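Local coordinates for chain length determinant protein (Shigella flexneri, PDB 4E2H) that probably regulates the chain length of lipopolysaccharide O-antigen from the periplasmic side of the inner membrane, as a member of the Wzz family of polysaccharide chain-length regulators, at residues Gln109-Val114 with Ile229-Tyr234; Arg153-Ala158 with Ser193-Glu198; Gln134-Thr139 with Tyr210-Asn215. One frame throughout, in Å; residues are numbered along the deposited sequence.

In the fold
The chain starts in strand 12-18, an inner strand of the sheet that later pairs with strand 233-234. It then runs through helices 26-35 and 43-65 and strands 74-78 and 87-92. The long helix 97-164 follows and supplies one half of every contact. Contact 2 closes first, when helix 187-195 turns back onto residues 153-158. Contact 3 encloses it, as helix 207-219 packs on residues 134-139. Contact 1 encloses both, where the chain re-enters the sheet end of the molecule beside residues 109-114. The loops therefore nest and none cross. Contacts 1 and 2 lie on opposite sides of the chain's centre, about 63 Å apart between contact centres.

Contact 1. Residues Gln109-Val114 with Ile229-Tyr234; sequences QVDDKV and IHAYRY
D111 is the first residue of 109-114 to meet the other segment, and it meets Y232. Its CG lies at the edge of the Y232 ring, near the ring plane, with CG 3.9 Å from CE1 of Y232. The carboxylate and ring planes stand 88° apart. D111 CB is also 3.9 Å from Y232 CE1, so the ring edge touches both carbons of the side chain. D111 holds CG anti to its backbone N (chi1 174°), which carries the carboxylate to this ring edge. No hydrogen bond crosses here. OD1 of D111 comes 4.3 Å from A231 CB, a loose contact.

This is where the long helix 97-164 passes the chain entering strand 233-234, an outermost strand of the antiparallel sheet within this chain. The Y232 side chain also touches I17 of strand 12-18 and I107, and its ring meets that of F54 with the planes at about 60°. Y232 CE2 sits over the centre of the Y234 ring, 3.7 Å above its plane.

One helical turn beyond D111, V114 makes the apolar part of the contact. Its CG1 reaches CB of A231 at 4.0 Å. The A231 methyl also packs on F54 of helix 43-65.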
# COMPACT_ATOMS: atom_id res chain seq x y z
N GLN C 109 16.47 -13.30 23.41
CA GLN C 109 16.37 -12.05 24.14
C GLN C 109 16.10 -10.93 23.14
O GLN C 109 15.39 -9.96 23.43
CB GLN C 109 17.65 -11.78 24.92
CG GLN C 109 17.76 -10.35 25.47
CD GLN C 109 19.08 -10.11 26.17
OE1 GLN C 109 19.37 -10.71 27.21
NE2 GLN C 109 19.92 -9.25 25.59
N VAL C 110 16.68 -11.07 21.96
CA VAL C 110 16.44 -10.12 20.90
C VAL C 110 15.11 -10.44 20.23
O VAL C 110 14.35 -9.53 19.89
CB VAL C 110 17.59 -10.08 19.89
CG1 VAL C 110 17.22 -9.23 18.69
CG2 VAL C 110 18.85 -9.55 20.55
N ASP C 111 14.81 -11.72 20.05
CA ASP C 111 13.54 -12.10 19.44
C ASP C 111 12.37 -11.64 20.29
O ASP C 111 11.23 -11.59 19.82
CB ASP C 111 13.45 -13.60 19.20
CG ASP C 111 12.08 -14.03 18.69
OD1 ASP C 111 11.48 -13.30 17.88
OD2 ASP C 111 11.59 -15.11 19.11
N ASP C 112 12.62 -11.32 21.55
CA ASP C 112 11.56 -10.78 22.39
C ASP C 112 11.53 -9.27 22.29
O ASP C 112 10.47 -8.67 22.26
CB ASP C 112 11.75 -11.22 23.84
CG ASP C 112 11.23 -12.62 24.08
OD1 ASP C 112 10.77 -13.27 23.11
OD2 ASP C 112 11.30 -13.09 25.24
N LYS C 113 12.71 -8.65 22.24
CA LYS C 113 12.77 -7.20 22.12
C LYS C 113 12.07 -6.75 20.83
O LYS C 113 11.18 -5.89 20.86
CB LYS C 113 14.22 -6.71 22.16
CG LYS C 113 14.36 -5.21 21.96
CD LYS C 113 15.77 -4.71 22.31
CE LYS C 113 15.84 -3.19 22.16
NZ LYS C 113 17.25 -2.63 22.13
N VAL C 114 12.45 -7.36 19.72
CA VAL C 114 11.85 -7.07 18.43
C VAL C 114 10.35 -7.28 18.47
O VAL C 114 9.60 -6.53 17.85
CB VAL C 114 12.43 -7.98 17.31
CG1 VAL C 114 11.52 -7.95 16.07
CG2 VAL C 114 13.84 -7.58 16.96
N ILE C 229 4.85 -11.86 14.96
CA ILE C 229 5.85 -12.78 15.51
C ILE C 229 6.58 -13.55 14.39
O ILE C 229 5.98 -13.86 13.36
CB ILE C 229 5.25 -13.77 16.55
CG1 ILE C 229 4.56 -12.99 17.68
CG2 ILE C 229 6.34 -14.70 17.12
CD1 ILE C 229 4.54 -13.71 19.01
N HIS C 230 7.86 -13.84 14.62
CA HIS C 230 8.76 -14.47 13.65
C HIS C 230 9.65 -13.47 12.92
O HIS C 230 9.45 -13.20 11.72
CB HIS C 230 8.03 -15.33 12.63
CG HIS C 230 7.49 -16.61 13.19
ND1 HIS C 230 7.28 -17.73 12.42
CD2 HIS C 230 7.12 -16.95 14.45
CE1 HIS C 230 6.80 -18.70 13.18
NE2 HIS C 230 6.70 -18.25 14.41
N ALA C 231 10.62 -12.93 13.65
CA ALA C 231 11.60 -12.05 13.06
C ALA C 231 12.57 -12.80 12.12
O ALA C 231 13.18 -12.17 11.25
CB ALA C 231 12.38 -11.35 14.16
N TYR C 232 12.69 -14.13 12.30
CA TYR C 232 13.77 -14.93 11.69
C TYR C 232 13.40 -16.42 11.57
O TYR C 232 12.37 -16.86 12.10
CB TYR C 232 15.04 -14.83 12.54
CG TYR C 232 14.97 -15.66 13.81
CD1 TYR C 232 14.43 -15.14 14.98
CD2 TYR C 232 15.41 -16.98 13.84
CE1 TYR C 232 14.33 -15.89 16.14
CE2 TYR C 232 15.31 -17.74 14.99
CZ TYR C 232 14.77 -17.19 16.14
OH TYR C 232 14.66 -17.94 17.30
N ARG C 233 14.24 -17.19 10.88
CA ARG C 233 14.14 -18.64 10.93
C ARG C 233 15.54 -19.26 11.01
O ARG C 233 16.51 -18.71 10.47
CB ARG C 233 13.32 -19.23 9.77
CG ARG C 233 14.16 -19.83 8.64
CD ARG C 233 13.30 -20.54 7.60
NE ARG C 233 13.95 -20.58 6.29
CZ ARG C 233 14.87 -21.48 5.92
NH1 ARG C 233 15.26 -22.43 6.77
NH2 ARG C 233 15.40 -21.43 4.70
N TYR C 234 15.64 -20.39 11.71
CA TYR C 234 16.91 -21.07 11.87
C TYR C 234 17.24 -21.87 10.63
O TYR C 234 16.43 -22.70 10.19
CB TYR C 234 16.83 -22.00 13.07
CG TYR C 234 17.16 -21.34 14.37
CD1 TYR C 234 18.25 -20.49 14.48
CD2 TYR C 234 16.40 -21.57 15.51
CE1 TYR C 234 18.58 -19.89 15.68
CE2 TYR C 234 16.71 -20.98 16.72
CZ TYR C 234 17.80 -20.14 16.81
OH TYR C 234 18.12 -19.55 18.02

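Contact 2. Residues Arg153-Ala158 with Ser193-Glu198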
# COMPACT_ATOMS: atom_id res chain seq x y z
N ARG C 153 -31.43 22.03 -4.86
CA ARG C 153 -31.68 23.42 -5.23
C ARG C 153 -32.28 23.42 -6.63
O ARG C 153 -33.18 24.20 -6.91
CB ARG C 153 -30.43 24.30 -5.12
CG ARG C 153 -29.95 24.45 -3.67
CD ARG C 153 -28.74 25.38 -3.52
NE ARG C 153 -27.64 25.06 -4.43
CZ ARG C 153 -26.68 24.16 -4.18
NH1 ARG C 153 -26.67 23.49 -3.02
NH2 ARG C 153 -25.71 23.94 -5.07
N GLN C 154 -31.82 22.51 -7.48
CA GLN C 154 -32.38 22.42 -8.83
C GLN C 154 -33.86 22.11 -8.76
O GLN C 154 -34.66 22.72 -9.46
CB GLN C 154 -31.64 21.35 -9.65
CG GLN C 154 -30.23 21.78 -10.02
CD GLN C 154 -29.55 20.82 -10.97
OE1 GLN C 154 -29.74 19.59 -10.90
NE2 GLN C 154 -28.76 21.39 -11.89
N ILE C 155 -34.22 21.16 -7.91
CA ILE C 155 -35.61 20.83 -7.70
C ILE C 155 -36.40 22.02 -7.12
O ILE C 155 -37.44 22.36 -7.66
CB ILE C 155 -35.77 19.55 -6.83
CG1 ILE C 155 -35.53 18.31 -7.70
CG2 ILE C 155 -37.14 19.50 -6.19
CD1 ILE C 155 -34.70 17.22 -7.03
N GLN C 156 -35.91 22.65 -6.05
CA GLN C 156 -36.59 23.84 -5.49
C GLN C 156 -36.88 24.86 -6.58
O GLN C 156 -37.91 25.54 -6.56
CB GLN C 156 -35.77 24.51 -4.38
CG GLN C 156 -36.27 24.20 -2.96
CD GLN C 156 -35.14 24.13 -1.93
OE1 GLN C 156 -33.99 24.50 -2.22
NE2 GLN C 156 -35.46 23.65 -0.73
N GLU C 157 -35.96 24.95 -7.53
CA GLU C 157 -35.99 25.98 -8.55
C GLU C 157 -37.06 25.65 -9.58
O GLU C 157 -37.86 26.51 -9.97
CB GLU C 157 -34.62 26.06 -9.21
CG GLU C 157 -34.43 27.18 -10.18
CD GLU C 157 -34.16 28.52 -9.48
OE1 GLU C 157 -34.17 28.56 -8.21
OE2 GLU C 157 -33.94 29.54 -10.21
N ALA C 158 -37.08 24.40 -10.01
CA ALA C 158 -38.04 23.99 -11.04
C ALA C 158 -39.48 23.97 -10.51
O ALA C 158 -40.44 23.87 -11.29
CB ALA C 158 -37.66 22.64 -11.61
N SER C 193 -43.28 17.13 -3.13
CA SER C 193 -42.99 15.98 -2.28
C SER C 193 -41.76 15.38 -2.91
O SER C 193 -41.87 14.68 -3.91
CB SER C 193 -44.12 14.97 -2.33
OG SER C 193 -43.61 13.65 -2.33
N MSE C 194 -40.59 15.64 -2.33
CA MSE C 194 -39.33 15.41 -3.01
C MSE C 194 -38.41 16.35 -2.29
O MSE C 194 -37.36 15.95 -1.80
CB MSE C 194 -39.44 15.78 -4.49
CG MSE C 194 -38.18 15.57 -5.32
SE MSE C 194 -38.54 14.61 -7.01
CE MSE C 194 -37.72 15.89 -8.25
N ILE C 195 -38.84 17.60 -2.17
CA ILE C 195 -38.26 18.54 -1.23
C ILE C 195 -38.75 18.19 0.18
O ILE C 195 -37.98 18.24 1.14
CB ILE C 195 -38.62 20.01 -1.61
CG1 ILE C 195 -38.14 20.29 -3.04
CG2 ILE C 195 -37.99 20.99 -0.64
CD1 ILE C 195 -39.00 21.30 -3.78
N LYS C 196 -40.03 17.83 0.29
CA LYS C 196 -40.58 17.26 1.52
C LYS C 196 -39.79 16.02 1.99
O LYS C 196 -39.69 15.74 3.19
CB LYS C 196 -42.05 16.89 1.30
CG LYS C 196 -42.95 17.13 2.51
CD LYS C 196 -43.39 15.82 3.21
CE LYS C 196 -44.10 16.10 4.55
NZ LYS C 196 -45.09 17.22 4.53
N HIS C 197 -39.24 15.27 1.05
CA HIS C 197 -38.58 14.01 1.39
C HIS C 197 -37.13 13.97 0.96
O HIS C 197 -36.61 12.92 0.58
CB HIS C 197 -39.33 12.83 0.79
CG HIS C 197 -40.77 12.77 1.18
ND1 HIS C 197 -41.79 12.71 0.27
CD2 HIS C 197 -41.36 12.75 2.41
CE1 HIS C 197 -42.95 12.65 0.90
NE2 HIS C 197 -42.72 12.67 2.19
N GLU C 198 -36.49 15.14 1.05
CA GLU C 198 -35.09 15.33 0.70
C GLU C 198 -34.18 14.82 1.80
O GLU C 198 -32.99 14.58 1.58
CB GLU C 198 -34.85 16.82 0.41
CG GLU C 198 -33.77 17.50 1.25
CD GLU C 198 -34.09 17.52 2.75
OE1 GLU C 198 -33.14 17.61 3.56
OE2 GLU C 198 -35.28 17.44 3.12
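I155 and I195 lie alongside each other and run in opposite directions. The CG2 branch of I155 does the touching. It sits 3.4 Å from CG1 of I195 and 3.5 Å from CD1 of I195, so one methyl rests on the last two carbons of the I195 side chain. I195 turns CG1 opposite its own carbonyl carbon (chi1 -57°), which leaves CG1 and CD1 against that methyl.

M194 approaches I155 differently. The two side chains cross at about a right angle. The selenomethionine chain bends at chi2 and at chi3, and this brings its terminal CE onto the other branch of I155. CE is 3.3 Å from I155 CG1 and 3.5 Å from I155 CD1. I155 is thus held by I195 at CG2 and by M194 at CG1 and CD1.

Q156, on the solvent side, slants across I195. Its chain is bent at chi2, and NE2 comes 3.7 Å from CG2 of I195. This is a packing contact with no hydrogen bond.

R201 packs on both I155 and M194, and L159 packs on I195. Y161 of the third subunit touches S193 and H197, while E157 OE2 is hydrogen-bonded to T200 OG1 of the second subunit. The contact is apolar packing of residues 193-198, at and just after helix 187-195, on the distal part of helix 97-164. It belongs to the long helical extension that the alpha/beta base of the Wzz fold carries.

Contact 3. Residues Gln134-Thr139 with Tyr210-Asn215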
# COMPACT_ATOMS: atom_id res chain seq x y z
N GLN C 134 -10.43 7.16 7.11
CA GLN C 134 -11.49 8.02 7.61
C GLN C 134 -11.51 9.30 6.78
O GLN C 134 -12.58 9.72 6.34
CB GLN C 134 -11.34 8.26 9.12
CG GLN C 134 -11.70 7.01 9.94
CD GLN C 134 -11.17 7.05 11.37
OE1 GLN C 134 -10.21 7.79 11.66
NE2 GLN C 134 -11.79 6.27 12.27
N ASP C 135 -10.34 9.87 6.49
CA ASP C 135 -10.25 10.96 5.52
C ASP C 135 -11.06 10.65 4.28
O ASP C 135 -12.07 11.29 4.00
CB ASP C 135 -8.80 11.17 5.06
CG ASP C 135 -7.93 11.83 6.12
OD1 ASP C 135 -8.37 11.92 7.30
OD2 ASP C 135 -6.79 12.24 5.78
N SER C 136 -10.59 9.66 3.52
CA SER C 136 -11.14 9.39 2.21
C SER C 136 -12.63 9.05 2.28
O SER C 136 -13.33 9.12 1.28
CB SER C 136 -10.39 8.27 1.52
OG SER C 136 -11.23 7.63 0.57
N LEU C 137 -13.10 8.67 3.46
CA LEU C 137 -14.54 8.50 3.63
C LEU C 137 -15.20 9.87 3.79
O LEU C 137 -16.00 10.30 2.97
CB LEU C 137 -14.87 7.62 4.83
CG LEU C 137 -14.75 6.11 4.63
CD1 LEU C 137 -15.35 5.40 5.82
CD2 LEU C 137 -15.45 5.70 3.35
N ARG C 138 -14.84 10.56 4.87
CA ARG C 138 -15.36 11.88 5.12
C ARG C 138 -15.38 12.71 3.84
O ARG C 138 -16.40 13.31 3.50
CB ARG C 138 -14.53 12.59 6.18
CG ARG C 138 -14.94 14.03 6.36
CD ARG C 138 -14.17 14.70 7.49
NE ARG C 138 -13.00 13.93 7.90
CZ ARG C 138 -11.78 14.05 7.38
NH1 ARG C 138 -11.55 14.92 6.40
NH2 ARG C 138 -10.80 13.29 7.84
N THR C 139 -14.26 12.75 3.14
CA THR C 139 -14.19 13.51 1.89
C THR C 139 -15.26 13.09 0.89
O THR C 139 -15.91 13.95 0.24
CB THR C 139 -12.83 13.40 1.22
OG1 THR C 139 -11.87 14.20 1.95
CG2 THR C 139 -12.91 13.85 -0.26
N TYR C 210 -17.76 1.95 -1.04
CA TYR C 210 -18.12 0.75 -0.29
C TYR C 210 -16.89 -0.10 0.05
O TYR C 210 -16.82 -0.65 1.15
CB TYR C 210 -19.20 -0.07 -1.01
CG TYR C 210 -20.39 0.78 -1.36
CD1 TYR C 210 -21.13 1.40 -0.36
CD2 TYR C 210 -20.77 0.98 -2.68
CE1 TYR C 210 -22.22 2.21 -0.66
CE2 TYR C 210 -21.87 1.78 -3.01
CZ TYR C 210 -22.58 2.40 -1.99
OH TYR C 210 -23.67 3.20 -2.27
N GLN C 211 -15.93 -0.20 -0.87
CA GLN C 211 -14.71 -0.98 -0.61
C GLN C 211 -13.96 -0.38 0.56
O GLN C 211 -13.55 -1.06 1.50
CB GLN C 211 -13.76 -0.98 -1.81
CG GLN C 211 -14.30 -1.62 -3.06
CD GLN C 211 -13.34 -1.48 -4.22
OE1 GLN C 211 -12.15 -1.21 -4.02
NE2 GLN C 211 -13.85 -1.65 -5.45
N THR C 212 -13.75 0.93 0.46
CA THR C 212 -13.08 1.69 1.49
C THR C 212 -13.77 1.45 2.83
O THR C 212 -13.11 1.21 3.85
CB THR C 212 -13.08 3.18 1.12
OG1 THR C 212 -12.00 3.45 0.20
CG2 THR C 212 -12.95 4.02 2.36
N ARG C 213 -15.10 1.48 2.84
CA ARG C 213 -15.86 1.40 4.09
C ARG C 213 -15.70 0.05 4.77
O ARG C 213 -15.64 -0.04 6.00
CB ARG C 213 -17.35 1.68 3.86
CG ARG C 213 -18.16 1.58 5.13
CD ARG C 213 -19.37 2.51 5.12
NE ARG C 213 -20.60 1.74 5.31
CZ ARG C 213 -21.44 1.43 4.33
NH1 ARG C 213 -21.21 1.84 3.09
NH2 ARG C 213 -22.53 0.71 4.60
N GLN C 214 -15.67 -1.00 3.96
CA GLN C 214 -15.45 -2.35 4.45
C GLN C 214 -14.01 -2.47 4.92
O GLN C 214 -13.73 -3.13 5.92
CB GLN C 214 -15.75 -3.38 3.35
CG GLN C 214 -15.48 -4.82 3.74
CD GLN C 214 -16.27 -5.27 4.96
OE1 GLN C 214 -15.73 -5.35 6.07
NE2 GLN C 214 -17.55 -5.58 4.75
N ASN C 215 -13.11 -1.79 4.22
CA ASN C 215 -11.70 -1.85 4.56
C ASN C 215 -11.44 -1.30 5.94
O ASN C 215 -10.55 -1.77 6.65
CB ASN C 215 -10.86 -1.10 3.54
CG ASN C 215 -9.41 -1.53 3.56
OD1 ASN C 215 -8.95 -2.19 4.50
ND2 ASN C 215 -8.67 -1.16 2.51
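L137 and T212 form the centre of this contact. Their side chains slide past each other in opposite directions. The CD2 methyl of L137 is the branch turned to the CG2 methyl of T212. This is van der Waals packing, but the modelled gap between the two methyls is too short to be trusted, so its exact spacing is doubtful. T212 presents its methyl because CG2 stands opposite its own backbone N, with OG1 beside that N (chi1 -82°).

The next shell is looser. L137 CD2 also faces the backbone N and the CB of R213. OG of S136 is 4.3 Å from OG1 of T212, too far to bond. OG1 of T212 instead makes a weak hydrogen bond to the backbone O of N208, one turn earlier. Y209 adds a further side chain against L137.

The guanidinium of R213 turns from L137 to the third subunit. Its NH2 forms a salt bridge with E146 OE2 of that subunit, and its NH1 lies in the plane of the Y210 ring at the ring edge. On helix 97-164, R138 NH2 forms a salt bridge with D135 OD1 (2.8 Å), though the hydrogen bond in it is bent and weak.

Helix 207-219 thus packs on the middle of helix 97-164, with segment axes 9.9 Å apart and N-to-C directions 140° apart. The third subunit packs on Y210, Q211 and Q214, and the second subunit on D135, R138 and T139, so this helix pair lies between neighbouring copies.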